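Local coordinates for Non-structural protein 11 (Prrsv 16244b, PDB 5EYI), which probably acts as a uridylate-specific endoribonuclease that trims the 5'-polyuridines of viral RNA, so that host double-stranded RNA sensors are not triggered, at residues 4-9 with 21-26; 39-44 with 51-56; 104-109 with 180-185; 115-120 with 147-152. The protein carries 1 engineered substitution. One frame throughout, in Å; residues are numbered along the deposited sequence.

Contact 1: residues 4-9 with 21-26; sequences SSSPLP and PDLTQF
Two flat groups of the turn 23-26, the Gln25 amide and the Phe26 ring, are set against the chain at Ser6 to Pro9. The turn is a type I beta turn from Leu23 to Phe26, and it packs on the short edge strand 6-7 and the start of helix 9-14, in the N-terminal domain of the nuclease. The Phe26 ring meets Pro9 CA obliquely, CE1 coming to 3.5 Å from it. A separate apolar contact sets CZ of the ring 4.3 Å from Pro7 CG. Leu23 CB, from the same turn, sits at the ring edge in its plane. The Gln25 amide acts through its NE2. This nitrogen donates to Ser6 OG at 3.0 Å (163°) and to Pro7 O at 2.9 Å (160°), with both acceptors lying in the amide plane, so the two bonds together fix its rotation. The Gln25 chain, with CG between N and the carbonyl carbon and a sharp bend at chi2 (-92°), folds back toward the strand, and its CG lies across Pro9 CG at 4.0 Å. Ser6 OG is in turn bonded to Met72 O of the neighbouring strand 71-73, which positions the hydroxyl that receives the glutamine. Beside this polar patch, Leu23 CD2 closes on Ser6 OG at 3.8 Å and also touches Ser6 CB.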
loop_
_atom_site.group_PDB
_atom_site.type_symbol
_atom_site.label_atom_id
_atom_site.label_comp_id
_atom_site.label_asym_id
_atom_site.label_seq_id
_atom_site.Cartn_x
_atom_site.Cartn_y
_atom_site.Cartn_z
ATOM N N SER A 4 -26.805 27.940 3.219
ATOM C CA SER A 4 -26.529 26.513 3.293
ATOM C C SER A 4 -25.211 26.223 2.609
ATOM O O SER A 4 -24.954 26.640 1.482
ATOM C CB SER A 4 -27.652 25.638 2.714
ATOM O OG SER A 4 -28.612 25.338 3.714
ATOM N N SER A 5 -24.372 25.519 3.342
ATOM C CA SER A 5 -23.143 25.002 2.821
ATOM C C SER A 5 -23.473 23.854 1.867
ATOM O O SER A 5 -24.512 23.205 1.985
ATOM C CB SER A 5 -22.267 24.547 3.975
ATOM O OG SER A 5 -23.080 24.074 5.020
ATOM N N SER A 6 -22.587 23.641 0.908
ATOM C CA SER A 6 -22.781 22.634 -0.125
ATOM C C SER A 6 -21.437 22.001 -0.449
ATOM O O SER A 6 -20.393 22.594 -0.153
ATOM C CB SER A 6 -23.398 23.265 -1.376
ATOM O OG SER A 6 -22.813 24.516 -1.670
ATOM N N PRO A 7 -21.458 20.791 -1.041
ATOM C CA PRO A 7 -20.209 20.107 -1.315
ATOM C C PRO A 7 -19.385 20.767 -2.388
ATOM O O PRO A 7 -19.921 21.467 -3.273
ATOM C CB PRO A 7 -20.655 18.714 -1.788
ATOM C CG PRO A 7 -22.044 18.906 -2.273
ATOM C CD PRO A 7 -22.623 19.945 -1.365
ATOM N N LEU A 8 -18.079 20.529 -2.300
ATOM C CA LEU A 8 -17.174 20.796 -3.418
ATOM C C LEU A 8 -17.642 19.928 -4.597
ATOM O O LEU A 8 -18.154 18.830 -4.372
ATOM C CB LEU A 8 -15.730 20.455 -3.040
ATOM C CG LEU A 8 -15.128 21.268 -1.875
ATOM C CD1 LEU A 8 -13.807 20.665 -1.439
ATOM C CD2 LEU A 8 -14.946 22.718 -2.262
ATOM N N PRO A 9 -17.494 20.415 -5.848
ATOM C CA PRO A 9 -18.084 19.648 -6.967
ATOM C C PRO A 9 -17.725 18.160 -7.015
ATOM O O PRO A 9 -18.601 17.321 -7.213
ATOM C CB PRO A 9 -17.584 20.393 -8.203
ATOM C CG PRO A 9 -17.435 21.808 -7.739
ATOM C CD PRO A 9 -17.026 21.744 -6.290
ATOM N N PRO A 21 -30.459 22.283 -10.042
ATOM C CA PRO A 21 -31.298 23.428 -10.367
ATOM C C PRO A 21 -30.888 24.713 -9.643
ATOM O O PRO A 21 -31.145 25.785 -10.172
ATOM C CB PRO A 21 -32.693 22.975 -9.931
ATOM C CG PRO A 21 -32.439 21.992 -8.851
ATOM C CD PRO A 21 -31.161 21.305 -9.196
ATOM N N ASP A 22 -30.237 24.607 -8.479
ATOM C CA ASP A 22 -30.022 25.765 -7.585
ATOM C C ASP A 22 -28.572 26.137 -7.245
ATOM O O ASP A 22 -28.310 27.290 -6.963
ATOM C CB ASP A 22 -30.820 25.585 -6.275
ATOM C CG ASP A 22 -30.489 24.280 -5.536
ATOM O OD1 ASP A 22 -30.502 23.206 -6.174
ATOM O OD2 ASP A 22 -30.246 24.325 -4.309
ATOM N N LEU A 23 -27.646 25.183 -7.269
ATOM C CA LEU A 23 -26.263 25.392 -6.839
ATOM C C LEU A 23 -25.359 25.788 -7.997
ATOM O O LEU A 23 -25.251 25.057 -8.977
ATOM C CB LEU A 23 -25.723 24.110 -6.206
ATOM C CG LEU A 23 -26.359 23.722 -4.872
ATOM C CD1 LEU A 23 -25.916 22.325 -4.471
ATOM C CD2 LEU A 23 -25.999 24.744 -3.802
ATOM N N THR A 24 -24.690 26.931 -7.864
ATOM C CA THR A 24 -23.947 27.516 -8.978
ATOM C C THR A 24 -22.696 26.744 -9.360
ATOM O O THR A 24 -22.276 26.815 -10.512
ATOM C CB THR A 24 -23.550 28.983 -8.715
ATOM O OG1 THR A 24 -22.818 29.077 -7.483
ATOM C CG2 THR A 24 -24.796 29.846 -8.650
ATOM N N GLN A 25 -22.114 26.003 -8.415
ATOM C CA GLN A 25 -20.883 25.249 -8.699
ATOM C C GLN A 25 -21.125 23.985 -9.531
ATOM O O GLN A 25 -20.176 23.329 -9.956
ATOM C CB GLN A 25 -20.092 24.934 -7.417
ATOM C CG GLN A 25 -20.632 23.815 -6.518
ATOM C CD GLN A 25 -21.567 24.318 -5.434
ATOM O OE1 GLN A 25 -22.349 25.247 -5.658
ATOM N NE2 GLN A 25 -21.500 23.700 -4.254
ATOM N N PHE A 26 -22.383 23.631 -9.742
ATOM C CA PHE A 26 -22.727 22.510 -10.600
ATOM C C PHE A 26 -23.350 22.984 -11.905
ATOM O O PHE A 26 -23.711 24.143 -12.037
ATOM C CB PHE A 26 -23.658 21.578 -9.846
ATOM C CG PHE A 26 -23.010 20.940 -8.660
ATOM C CD1 PHE A 26 -22.077 19.925 -8.837
ATOM C CD2 PHE A 26 -23.308 21.362 -7.366
ATOM C CE1 PHE A 26 -21.466 19.336 -7.745
ATOM C CE2 PHE A 26 -22.696 20.779 -6.266
ATOM C CZ PHE A 26 -21.775 19.763 -6.454
HETATM O O HOH W 1 -22.981 27.090 -3.712
#

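Contact 2: residues 39-44 with 51-56; sequences VVTTQN and RLVASL
A parallel pair of strands, 39-41 and 51-55, brings Val39 beside Arg51, Val40 beside Leu52 and Thr41 beside Val53. Leu52 sits between two residues of the partner strand: its N donates to Val39 O at 2.8 Å, and its O accepts from Thr41 N. Thr41 O then receives Ala54 N at 2.7 Å in a nearly straight bond (170°). CA-H...O contacts accompany these bonds, from Arg51 CA to Val39 O and from Val40 CA to Leu52 O. Val40 and Leu52 lie side by side and point the same way, with Val40 CG2 at 4.1 Å from Leu52 CD2; helix 9-14 covers this face through Ala12. Strand 51-55 continues the sheet on its other edge, pairing antiparallel with the long strand 85-93, while the short connection between 39-41 and 51-55 contains no helix. Past the first strand the chain bends in an ST turn, where Thr41 OG1 accepts from Gln43 N at 3.0 Å and is also hydrogen-bonded to Asp22 OD1. The turn carries Asn44 round to the face of Arg51 and Val53. There the Arg51 side chain, extended from CG to NE, presents its guanidinium edge to Asn44 OD1: NE at 2.9 Å and NH2 at 2.7 Å grip that one oxygen side-on, amide and guanidinium being only 28° from coplanar. NH1 of the same arginine bonds Trp48 O, and the guanidinium makes a cation-pi contact with Phe92. A water donates to both Thr42 O and Ala54 O, bridging the chains just beyond the last strand pair.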
loop_
_atom_site.group_PDB
_atom_site.type_symbol
_atom_site.label_atom_id
_atom_site.label_comp_id
_atom_site.label_asym_id
_atom_site.label_seq_id
_atom_site.Cartn_x
_atom_site.Cartn_y
_atom_site.Cartn_z
ATOM N N VAL A 39 -30.039 15.025 -9.246
ATOM C CA VAL A 39 -29.719 16.426 -8.971
ATOM C C VAL A 39 -29.109 16.598 -7.579
ATOM O O VAL A 39 -29.567 16.005 -6.618
ATOM C CB VAL A 39 -30.942 17.356 -9.157
ATOM C CG1 VAL A 39 -31.234 17.562 -10.639
ATOM C CG2 VAL A 39 -32.169 16.821 -8.429
ATOM N N VAL A 40 -28.051 17.398 -7.507
ATOM C CA VAL A 40 -27.468 17.816 -6.246
ATOM C C VAL A 40 -28.073 19.181 -5.957
ATOM O O VAL A 40 -28.173 20.026 -6.851
ATOM C CB VAL A 40 -25.918 17.834 -6.260
ATOM C CG1 VAL A 40 -25.344 18.689 -7.388
ATOM C CG2 VAL A 40 -25.381 18.300 -4.906
ATOM N N THR A 41 -28.504 19.379 -4.720
ATOM C CA THR A 41 -29.375 20.494 -4.386
ATOM C C THR A 41 -29.385 20.737 -2.880
ATOM O O THR A 41 -28.975 19.865 -2.108
ATOM C CB THR A 41 -30.818 20.210 -4.871
ATOM O OG1 THR A 41 -31.651 21.353 -4.642
ATOM C CG2 THR A 41 -31.418 18.974 -4.170
ATOM N N THR A 42 -29.840 21.924 -2.472
ATOM C CA THR A 42 -30.145 22.182 -1.058
ATOM C C THR A 42 -31.648 22.145 -0.780
ATOM O O THR A 42 -32.060 22.358 0.362
ATOM C CB THR A 42 -29.544 23.508 -0.544
ATOM O OG1 THR A 42 -30.121 24.609 -1.241
ATOM C CG2 THR A 42 -28.054 23.523 -0.744
ATOM N N GLN A 43 -32.457 21.845 -1.804
ATOM C CA GLN A 43 -33.907 21.735 -1.658
ATOM C C GLN A 43 -34.318 20.273 -1.632
ATOM O O GLN A 43 -34.115 19.548 -2.617
ATOM C CB GLN A 43 -34.590 22.428 -2.818
ATOM C CG GLN A 43 -34.257 23.907 -2.909
ATOM C CD GLN A 43 -34.728 24.524 -4.208
ATOM O OE1 GLN A 43 -35.615 23.992 -4.872
ATOM N NE2 GLN A 43 -34.138 25.654 -4.576
ATOM N N ASN A 44 -34.893 19.833 -0.516
ATOM C CA ASN A 44 -35.377 18.462 -0.400
ATOM C C ASN A 44 -36.745 18.299 -1.085
ATOM O O ASN A 44 -37.777 18.099 -0.435
ATOM C CB ASN A 44 -35.423 18.027 1.069
ATOM C CG ASN A 44 -35.799 16.566 1.237
ATOM O OD1 ASN A 44 -35.706 15.766 0.295
ATOM N ND2 ASN A 44 -36.237 16.208 2.440
ATOM N N ARG A 51 -31.958 12.450 -5.947
ATOM C CA ARG A 51 -31.419 13.720 -5.512
ATOM C C ARG A 51 -30.439 13.553 -4.378
ATOM O O ARG A 51 -30.576 12.655 -3.551
ATOM C CB ARG A 51 -32.548 14.685 -5.113
ATOM C CG ARG A 51 -33.411 14.211 -3.959
ATOM C CD ARG A 51 -34.479 15.235 -3.591
ATOM N NE ARG A 51 -35.187 14.838 -2.377
ATOM C CZ ARG A 51 -36.085 13.857 -2.280
ATOM N NH1 ARG A 51 -36.434 13.119 -3.336
ATOM N NH2 ARG A 51 -36.652 13.608 -1.100
ATOM N N LEU A 52 -29.446 14.429 -4.358
ATOM C CA LEU A 52 -28.436 14.451 -3.319
ATOM C C LEU A 52 -28.650 15.771 -2.618
ATOM O O LEU A 52 -28.333 16.816 -3.181
ATOM C CB LEU A 52 -27.033 14.367 -3.929
ATOM C CG LEU A 52 -25.868 14.353 -2.938
ATOM C CD1 LEU A 52 -25.943 13.118 -2.046
ATOM C CD2 LEU A 52 -24.539 14.427 -3.682
ATOM N N VAL A 53 -29.232 15.734 -1.418
ATOM C CA VAL A 53 -29.585 16.965 -0.722
ATOM C C VAL A 53 -28.451 17.330 0.223
ATOM O O VAL A 53 -28.065 16.518 1.059
ATOM C CB VAL A 53 -30.913 16.859 0.067
ATOM C CG1 VAL A 53 -31.221 18.188 0.758
ATOM C CG2 VAL A 53 -32.068 16.478 -0.858
ATOM N N ALA A 54 -27.928 18.544 0.064
ATOM C CA ALA A 54 -26.952 19.131 0.977
ATOM C C ALA A 54 -27.674 20.055 1.956
ATOM O O ALA A 54 -28.382 20.979 1.542
ATOM C CB ALA A 54 -25.930 19.926 0.194
ATOM N N SER A 55 -27.499 19.821 3.246
ATOM C CA SER A 55 -28.233 20.585 4.250
ATOM C C SER A 55 -27.358 20.907 5.435
ATOM O O SER A 55 -26.429 20.166 5.768
ATOM C CB SER A 55 -29.461 19.804 4.721
ATOM O OG SER A 55 -29.090 18.566 5.305
ATOM N N LEU A 56 -27.692 22.004 6.096
ATOM C CA LEU A 56 -26.938 22.450 7.251
ATOM C C LEU A 56 -27.225 21.586 8.472
ATOM O O LEU A 56 -26.380 21.459 9.359
ATOM C CB LEU A 56 -27.255 23.915 7.535
ATOM C CG LEU A 56 -26.298 24.619 8.477
ATOM C CD1 LEU A 56 -24.857 24.519 7.970
ATOM C CD2 LEU A 56 -26.737 26.064 8.598
HETATM O O HOH W 2 -31.082 21.865 3.003
#

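Contact 3: residues 104-109 with 180-185; sequences VFSTGR and LTDVYL
Asp182 is the centre of this contact, running past Thr107 and Arg109 in the opposite direction and gripped through both its carboxylate and its backbone carbonyl. With CG held between backbone N and carbonyl carbon (chi1 68°), the carboxylate turns back toward the loop 104-109. OD1 accepts from Thr107 N at 3.0 Å, the donor standing well above the carboxylate plane. Asp182 O is met from opposite faces of its carbonyl plane: Thr107 OG1 donates to it at 2.6 Å, and Arg109 NH2 at 2.8 Å. The arginine chain is bent at chi3 (-75°), which brings NH2 to Asp182 O and NE to within 2.9 Å of Thr107 OG1; NE donates there, so that hydroxyl both accepts and donates. NH1 of the guanidinium forms a salt bridge with Glu122 of helix 120-128. Val183 adds the apolar part, its CG1 lying 4.3 Å from Val104 CG2 and also against Phe105 O. Waters add further links: one accepts from Tyr184 N and donates to Phe105 O, while another joins Asp182 OD2 (2.6 Å) to Gly108 N. Gly108 holds the N-cap position of helix 109-112, and Asp182 OD2 is also hydrogen-bonded to Ile110 N. A side chain from a distant loop thus meets the first turn of this helix, joining two loops in the buried centre of the chain, within the NendoU nuclease domain.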
loop_
_atom_site.group_PDB
_atom_site.type_symbol
_atom_site.label_atom_id
_atom_site.label_comp_id
_atom_site.label_asym_id
_atom_site.label_seq_id
_atom_site.Cartn_x
_atom_site.Cartn_y
_atom_site.Cartn_z
ATOM N N VAL A 104 -13.408 9.699 4.051
ATOM C CA VAL A 104 -12.691 10.915 4.428
ATOM C C VAL A 104 -12.993 11.982 3.376
ATOM O O VAL A 104 -13.457 11.672 2.267
ATOM C CB VAL A 104 -11.165 10.701 4.657
ATOM C CG1 VAL A 104 -10.935 9.582 5.662
ATOM C CG2 VAL A 104 -10.408 10.392 3.383
ATOM N N PHE A 105 -12.734 13.237 3.736
ATOM C CA PHE A 105 -13.093 14.371 2.893
ATOM C C PHE A 105 -11.897 15.242 2.565
ATOM O O PHE A 105 -11.026 15.457 3.398
ATOM C CB PHE A 105 -14.194 15.194 3.571
ATOM C CG PHE A 105 -15.537 14.521 3.549
ATOM C CD1 PHE A 105 -16.324 14.571 2.411
ATOM C CD2 PHE A 105 -16.002 13.821 4.654
ATOM C CE1 PHE A 105 -17.554 13.936 2.373
ATOM C CE2 PHE A 105 -17.229 13.182 4.620
ATOM C CZ PHE A 105 -18.009 13.243 3.484
ATOM N N SER A 106 -11.857 15.741 1.339
ATOM C CA SER A 106 -10.936 16.806 0.968
ATOM C C SER A 106 -11.336 18.073 1.711
ATOM O O SER A 106 -12.516 18.301 1.979
ATOM C CB SER A 106 -10.978 17.063 -0.535
ATOM O OG SER A 106 -10.436 15.970 -1.243
ATOM N N THR A 107 -10.352 18.911 2.005
ATOM C CA THR A 107 -10.531 20.038 2.926
ATOM C C THR A 107 -10.833 21.374 2.270
ATOM O O THR A 107 -11.027 22.367 2.973
ATOM C CB THR A 107 -9.272 20.204 3.779
ATOM O OG1 THR A 107 -8.139 20.356 2.915
ATOM C CG2 THR A 107 -9.086 18.993 4.663
ATOM N N GLY A 108 -10.855 21.418 0.939
ATOM C CA GLY A 108 -11.051 22.666 0.200
ATOM C C GLY A 108 -9.781 23.449 -0.066
ATOM O O GLY A 108 -9.825 24.492 -0.740
ATOM N N ARG A 109 -8.644 22.957 0.423
ATOM C CA ARG A 109 -7.381 23.697 0.286
ATOM C C ARG A 109 -6.908 23.804 -1.157
ATOM O O ARG A 109 -6.384 24.855 -1.572
ATOM C CB ARG A 109 -6.288 23.073 1.145
ATOM C CG ARG A 109 -6.374 23.536 2.581
ATOM C CD ARG A 109 -5.296 22.916 3.425
ATOM N NE ARG A 109 -5.569 21.522 3.732
ATOM C CZ ARG A 109 -4.843 20.784 4.567
ATOM N NH1 ARG A 109 -3.801 21.326 5.203
ATOM N NH2 ARG A 109 -5.170 19.512 4.780
ATOM N N LEU A 180 -1.513 13.465 -5.153
ATOM C CA LEU A 180 -1.583 14.475 -4.118
ATOM C C LEU A 180 -3.014 14.622 -3.639
ATOM O O LEU A 180 -3.941 14.546 -4.447
ATOM C CB LEU A 180 -1.073 15.785 -4.711
ATOM C CG LEU A 180 -1.034 17.049 -3.863
ATOM C CD1 LEU A 180 0.123 17.920 -4.354
ATOM C CD2 LEU A 180 -2.357 17.809 -3.887
ATOM N N THR A 181 -3.187 14.820 -2.331
ATOM C CA THR A 181 -4.486 15.182 -1.755
ATOM C C THR A 181 -4.311 16.356 -0.805
ATOM O O THR A 181 -3.186 16.747 -0.507
ATOM C CB THR A 181 -5.133 14.013 -0.980
ATOM O OG1 THR A 181 -4.457 13.808 0.266
ATOM C CG2 THR A 181 -5.086 12.735 -1.792
ATOM N N ASP A 182 -5.434 16.911 -0.351
ATOM C CA ASP A 182 -5.431 17.886 0.742
ATOM C C ASP A 182 -6.192 17.406 1.984
ATOM O O ASP A 182 -6.693 18.222 2.768
ATOM C CB ASP A 182 -5.947 19.243 0.262
ATOM C CG ASP A 182 -7.416 19.242 -0.086
ATOM O OD1 ASP A 182 -8.123 18.241 0.181
ATOM O OD2 ASP A 182 -7.864 20.274 -0.620
ATOM N N VAL A 183 -6.262 16.088 2.175
ATOM C CA VAL A 183 -6.953 15.540 3.334
ATOM C C VAL A 183 -6.251 15.968 4.628
ATOM O O VAL A 183 -5.024 16.114 4.664
ATOM C CB VAL A 183 -7.069 13.998 3.306
ATOM C CG1 VAL A 183 -7.769 13.537 2.038
ATOM C CG2 VAL A 183 -5.712 13.326 3.445
ATOM N N TYR A 184 -7.042 16.158 5.675
ATOM C CA TYR A 184 -6.534 16.432 7.012
ATOM C C TYR A 184 -5.727 15.231 7.492
ATOM O O TYR A 184 -6.303 14.183 7.766
ATOM C CB TYR A 184 -7.700 16.717 7.960
ATOM C CG TYR A 184 -7.300 17.091 9.365
ATOM C CD1 TYR A 184 -7.772 16.374 10.463
ATOM C CD2 TYR A 184 -6.436 18.153 9.601
ATOM C CE1 TYR A 184 -7.405 16.718 11.757
ATOM C CE2 TYR A 184 -6.068 18.506 10.894
ATOM C CZ TYR A 184 -6.564 17.791 11.967
ATOM O OH TYR A 184 -6.190 18.133 13.243
ATOM N N LEU A 185 -4.403 15.379 7.555
ATOM C CA LEU A 185 -3.499 14.233 7.754
ATOM C C LEU A 185 -3.759 13.371 9.007
ATOM O O LEU A 185 -3.519 12.152 8.973
ATOM C CB LEU A 185 -2.024 14.659 7.723
ATOM C CG LEU A 185 -1.464 15.266 6.424
ATOM C CD1 LEU A 185 -0.013 15.670 6.630
ATOM C CD2 LEU A 185 -1.559 14.277 5.274
HETATM O O HOH W 3 -9.643 15.355 5.687
HETATM O O HOH W 4 -7.839 15.875 -1.829
HETATM O O HOH W 5 -10.226 19.960 -1.769
#

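Contact 4: residues 115-120 with 147-152; sequences REYLDD and HVTSRY. With SO4 (sulfate ion), chain C.
Packing comes first: Thr149 stands over one face of the Tyr117 ring, the two side chains crossing at about a right angle. Its CB makes a CH-pi contact, 4.2 Å from the ring centroid and shifted toward the rim, near CE1. With CG2 anti to its carbonyl carbon, the methyl of Thr149 lies against Tyr117 CD1 and is 3.6 Å from both Arg115 O and Glu116 O. Arg115 in turn lays its CB 3.4 Å from Val148 O. Val148 and Thr149 are the middle residues of a type I beta turn, His147 to Ser150, closed by Ser150 N donating to His147 O. This turn follows directly on His146, predicted to be an active-site residue of the NendoU nuclease. Polar links run through the hydroxyl of Thr149. His147 ND1 pairs with OG1 at 2.7 Å in a nearly straight hydrogen bond (171°), the oxygen lying at the edge of the imidazole in its plane. A water joins Thr149 OG1, 2.7 Å away, to Tyr117 OH. Two arginines supply the ionic interactions. The extended chain of Arg115 carries NE to a salt bridge with Asp113, while its NH1 bonds Pro154 O. Beyond the turn, Arg151 holds a sulfate, probably from the crystallisation liquor, by the edge of its guanidinium: NE donates to O3 at 3.0 Å and NH2 to O4 at 2.9 Å.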
loop_
_atom_site.group_PDB
_atom_site.type_symbol
_atom_site.label_atom_id
_atom_site.label_comp_id
_atom_site.label_asym_id
_atom_site.label_seq_id
_atom_site.Cartn_x
_atom_site.Cartn_y
_atom_site.Cartn_z
ATOM N N ARG A 115 -2.105 26.440 1.003
ATOM C CA ARG A 115 -1.127 25.363 1.188
ATOM C C ARG A 115 -0.556 25.306 2.601
ATOM O O ARG A 115 0.554 24.827 2.807
ATOM C CB ARG A 115 -0.028 25.509 0.150
ATOM C CG ARG A 115 -0.620 25.685 -1.235
ATOM C CD ARG A 115 0.379 25.434 -2.322
ATOM N NE ARG A 115 -0.242 25.588 -3.627
ATOM C CZ ARG A 115 0.308 25.209 -4.774
ATOM N NH1 ARG A 115 1.511 24.625 -4.805
ATOM N NH2 ARG A 115 -0.352 25.410 -5.907
ATOM N N GLU A 116 -1.350 25.754 3.570
ATOM C CA GLU A 116 -0.972 25.758 4.970
ATOM C C GLU A 116 -1.544 24.533 5.663
ATOM O O GLU A 116 -2.568 23.986 5.250
ATOM C CB GLU A 116 -1.514 27.018 5.662
ATOM C CG GLU A 116 -1.157 28.338 4.986
ATOM C CD GLU A 116 0.345 28.576 4.888
ATOM O OE1 GLU A 116 1.076 28.292 5.865
ATOM O OE2 GLU A 116 0.802 29.056 3.826
ATOM N N TYR A 117 -0.875 24.119 6.728
ATOM C CA TYR A 117 -1.406 23.136 7.656
ATOM C C TYR A 117 -2.657 23.702 8.316
ATOM O O TYR A 117 -2.752 24.904 8.531
ATOM C CB TYR A 117 -0.373 22.805 8.730
ATOM C CG TYR A 117 0.846 22.070 8.213
ATOM C CD1 TYR A 117 0.750 20.763 7.743
ATOM C CD2 TYR A 117 2.098 22.682 8.201
ATOM C CE1 TYR A 117 1.866 20.083 7.276
ATOM C CE2 TYR A 117 3.222 22.012 7.737
ATOM C CZ TYR A 117 3.105 20.715 7.281
ATOM O OH TYR A 117 4.215 20.057 6.818
ATOM N N LEU A 118 -3.632 22.854 8.601
ATOM C CA LEU A 118 -4.848 23.327 9.260
ATOM C C LEU A 118 -4.612 23.572 10.740
ATOM O O LEU A 118 -5.294 24.396 11.331
ATOM C CB LEU A 118 -6.017 22.359 9.061
ATOM C CG LEU A 118 -6.457 22.119 7.610
ATOM C CD1 LEU A 118 -7.716 21.267 7.589
ATOM C CD2 LEU A 118 -6.694 23.418 6.863
ATOM N N ASP A 119 -3.654 22.862 11.332
ATOM C CA ASP A 119 -3.318 23.035 12.748
ATOM C C ASP A 119 -1.982 22.357 13.078
ATOM O O ASP A 119 -1.353 21.752 12.194
ATOM C CB ASP A 119 -4.462 22.508 13.640
ATOM C CG ASP A 119 -4.796 21.040 13.397
ATOM O OD1 ASP A 119 -3.925 20.248 12.997
ATOM O OD2 ASP A 119 -5.951 20.662 13.639
ATOM N N ASP A 120 -1.554 22.465 14.338
ATOM C CA ASP A 120 -0.309 21.833 14.804
ATOM C C ASP A 120 -0.335 20.323 14.727
ATOM O O ASP A 120 0.705 19.695 14.503
ATOM C CB ASP A 120 0.003 22.202 16.263
ATOM C CG ASP A 120 0.550 23.592 16.412
ATOM O OD1 ASP A 120 1.289 24.067 15.516
ATOM O OD2 ASP A 120 0.250 24.204 17.458
ATOM N N HIS A 147 1.128 15.743 -0.510
ATOM C CA HIS A 147 0.157 16.576 0.178
ATOM C C HIS A 147 0.199 18.009 -0.335
ATOM O O HIS A 147 1.218 18.471 -0.841
ATOM C CB HIS A 147 0.384 16.539 1.692
ATOM C CG HIS A 147 -0.823 16.922 2.484
ATOM N ND1 HIS A 147 -0.869 18.042 3.281
ATOM C CD2 HIS A 147 -2.045 16.348 2.575
ATOM C CE1 HIS A 147 -2.062 18.139 3.842
ATOM N NE2 HIS A 147 -2.798 17.123 3.428
ATOM N N VAL A 148 -0.928 18.697 -0.187
ATOM C CA VAL A 148 -1.071 20.084 -0.605
ATOM C C VAL A 148 -0.103 21.023 0.128
ATOM O O VAL A 148 0.183 22.115 -0.355
ATOM C CB VAL A 148 -2.527 20.569 -0.401
ATOM C CG1 VAL A 148 -2.834 20.770 1.080
ATOM C CG2 VAL A 148 -2.798 21.835 -1.208
ATOM N N THR A 149 0.376 20.586 1.288
ATOM C CA THR A 149 1.379 21.296 2.073
ATOM C C THR A 149 2.838 20.913 1.721
ATOM O O THR A 149 3.775 21.495 2.284
ATOM C CB THR A 149 1.144 21.048 3.585
ATOM O OG1 THR A 149 1.240 19.646 3.882
ATOM C CG2 THR A 149 -0.237 21.553 4.008
ATOM N N SER A 150 3.035 19.973 0.793
ATOM C CA SER A 150 4.374 19.464 0.478
ATOM C C SER A 150 5.242 20.481 -0.257
ATOM O O SER A 150 4.768 21.492 -0.777
ATOM C CB SER A 150 4.302 18.179 -0.359
ATOM O OG SER A 150 3.577 17.160 0.306
ATOM N N ARG A 151 6.531 20.186 -0.294
ATOM C CA ARG A 151 7.473 20.957 -1.099
ATOM C C ARG A 151 7.368 20.599 -2.575
ATOM O O ARG A 151 6.710 19.618 -2.952
ATOM C CB ARG A 151 8.889 20.699 -0.630
ATOM C CG ARG A 151 9.180 21.276 0.732
ATOM C CD ARG A 151 10.520 20.769 1.222
ATOM N NE ARG A 151 10.896 21.344 2.508
ATOM C CZ ARG A 151 11.737 20.779 3.383
ATOM N NH1 ARG A 151 12.315 19.605 3.131
ATOM N NH2 ARG A 151 11.993 21.394 4.539
ATOM N N TYR A 152 8.012 21.433 -3.393
ATOM C CA TYR A 152 8.254 21.167 -4.814
ATOM C C TYR A 152 6.986 21.142 -5.703
ATOM O O TYR A 152 7.035 20.673 -6.846
ATOM C CB TYR A 152 9.079 19.873 -4.955
ATOM C CG TYR A 152 10.269 19.829 -4.011
ATOM C CD1 TYR A 152 11.167 20.894 -3.941
ATOM C CD2 TYR A 152 10.485 18.735 -3.167
ATOM C CE1 TYR A 152 12.248 20.869 -3.072
ATOM C CE2 TYR A 152 11.563 18.703 -2.288
ATOM C CZ TYR A 152 12.435 19.776 -2.245
ATOM O OH TYR A 152 13.502 19.768 -1.384
HETATM S S SO4 C . 10.046 24.443 3.713
HETATM O O1 SO4 C . 9.361 25.716 4.010
HETATM O O2 SO4 C . 11.488 24.666 3.462
HETATM O O3 SO4 C . 9.376 23.908 2.507
HETATM O O4 SO4 C . 9.985 23.441 4.808
HETATM O O HOH W 6 3.389 24.791 2.052
HETATM O O HOH W 7 3.536 18.667 4.853
#

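How the contacts relate
From the N terminus, contact 1 closes a short loop holding helix 9-14 and strand 19-20, and contact 2 follows in series with an even shorter one between parallel strands. The two touch: Asp22 probably hydrogen-bonds through its carboxylate to Thr41 OG1 and Thr42 N, and Phe26 packs on Val40. Contact 3 then closes a loop of 70 residues, with contact 4 nested inside it. These two are joined by probable hydrogen bonds from Tyr184 OH to Asp119 and from His147 NE2 to Val183 O. Leu8 CD1 against Gly108 CA connects contact 1 with contact 3, one place where the N-terminal part meets the NendoU nuclease part.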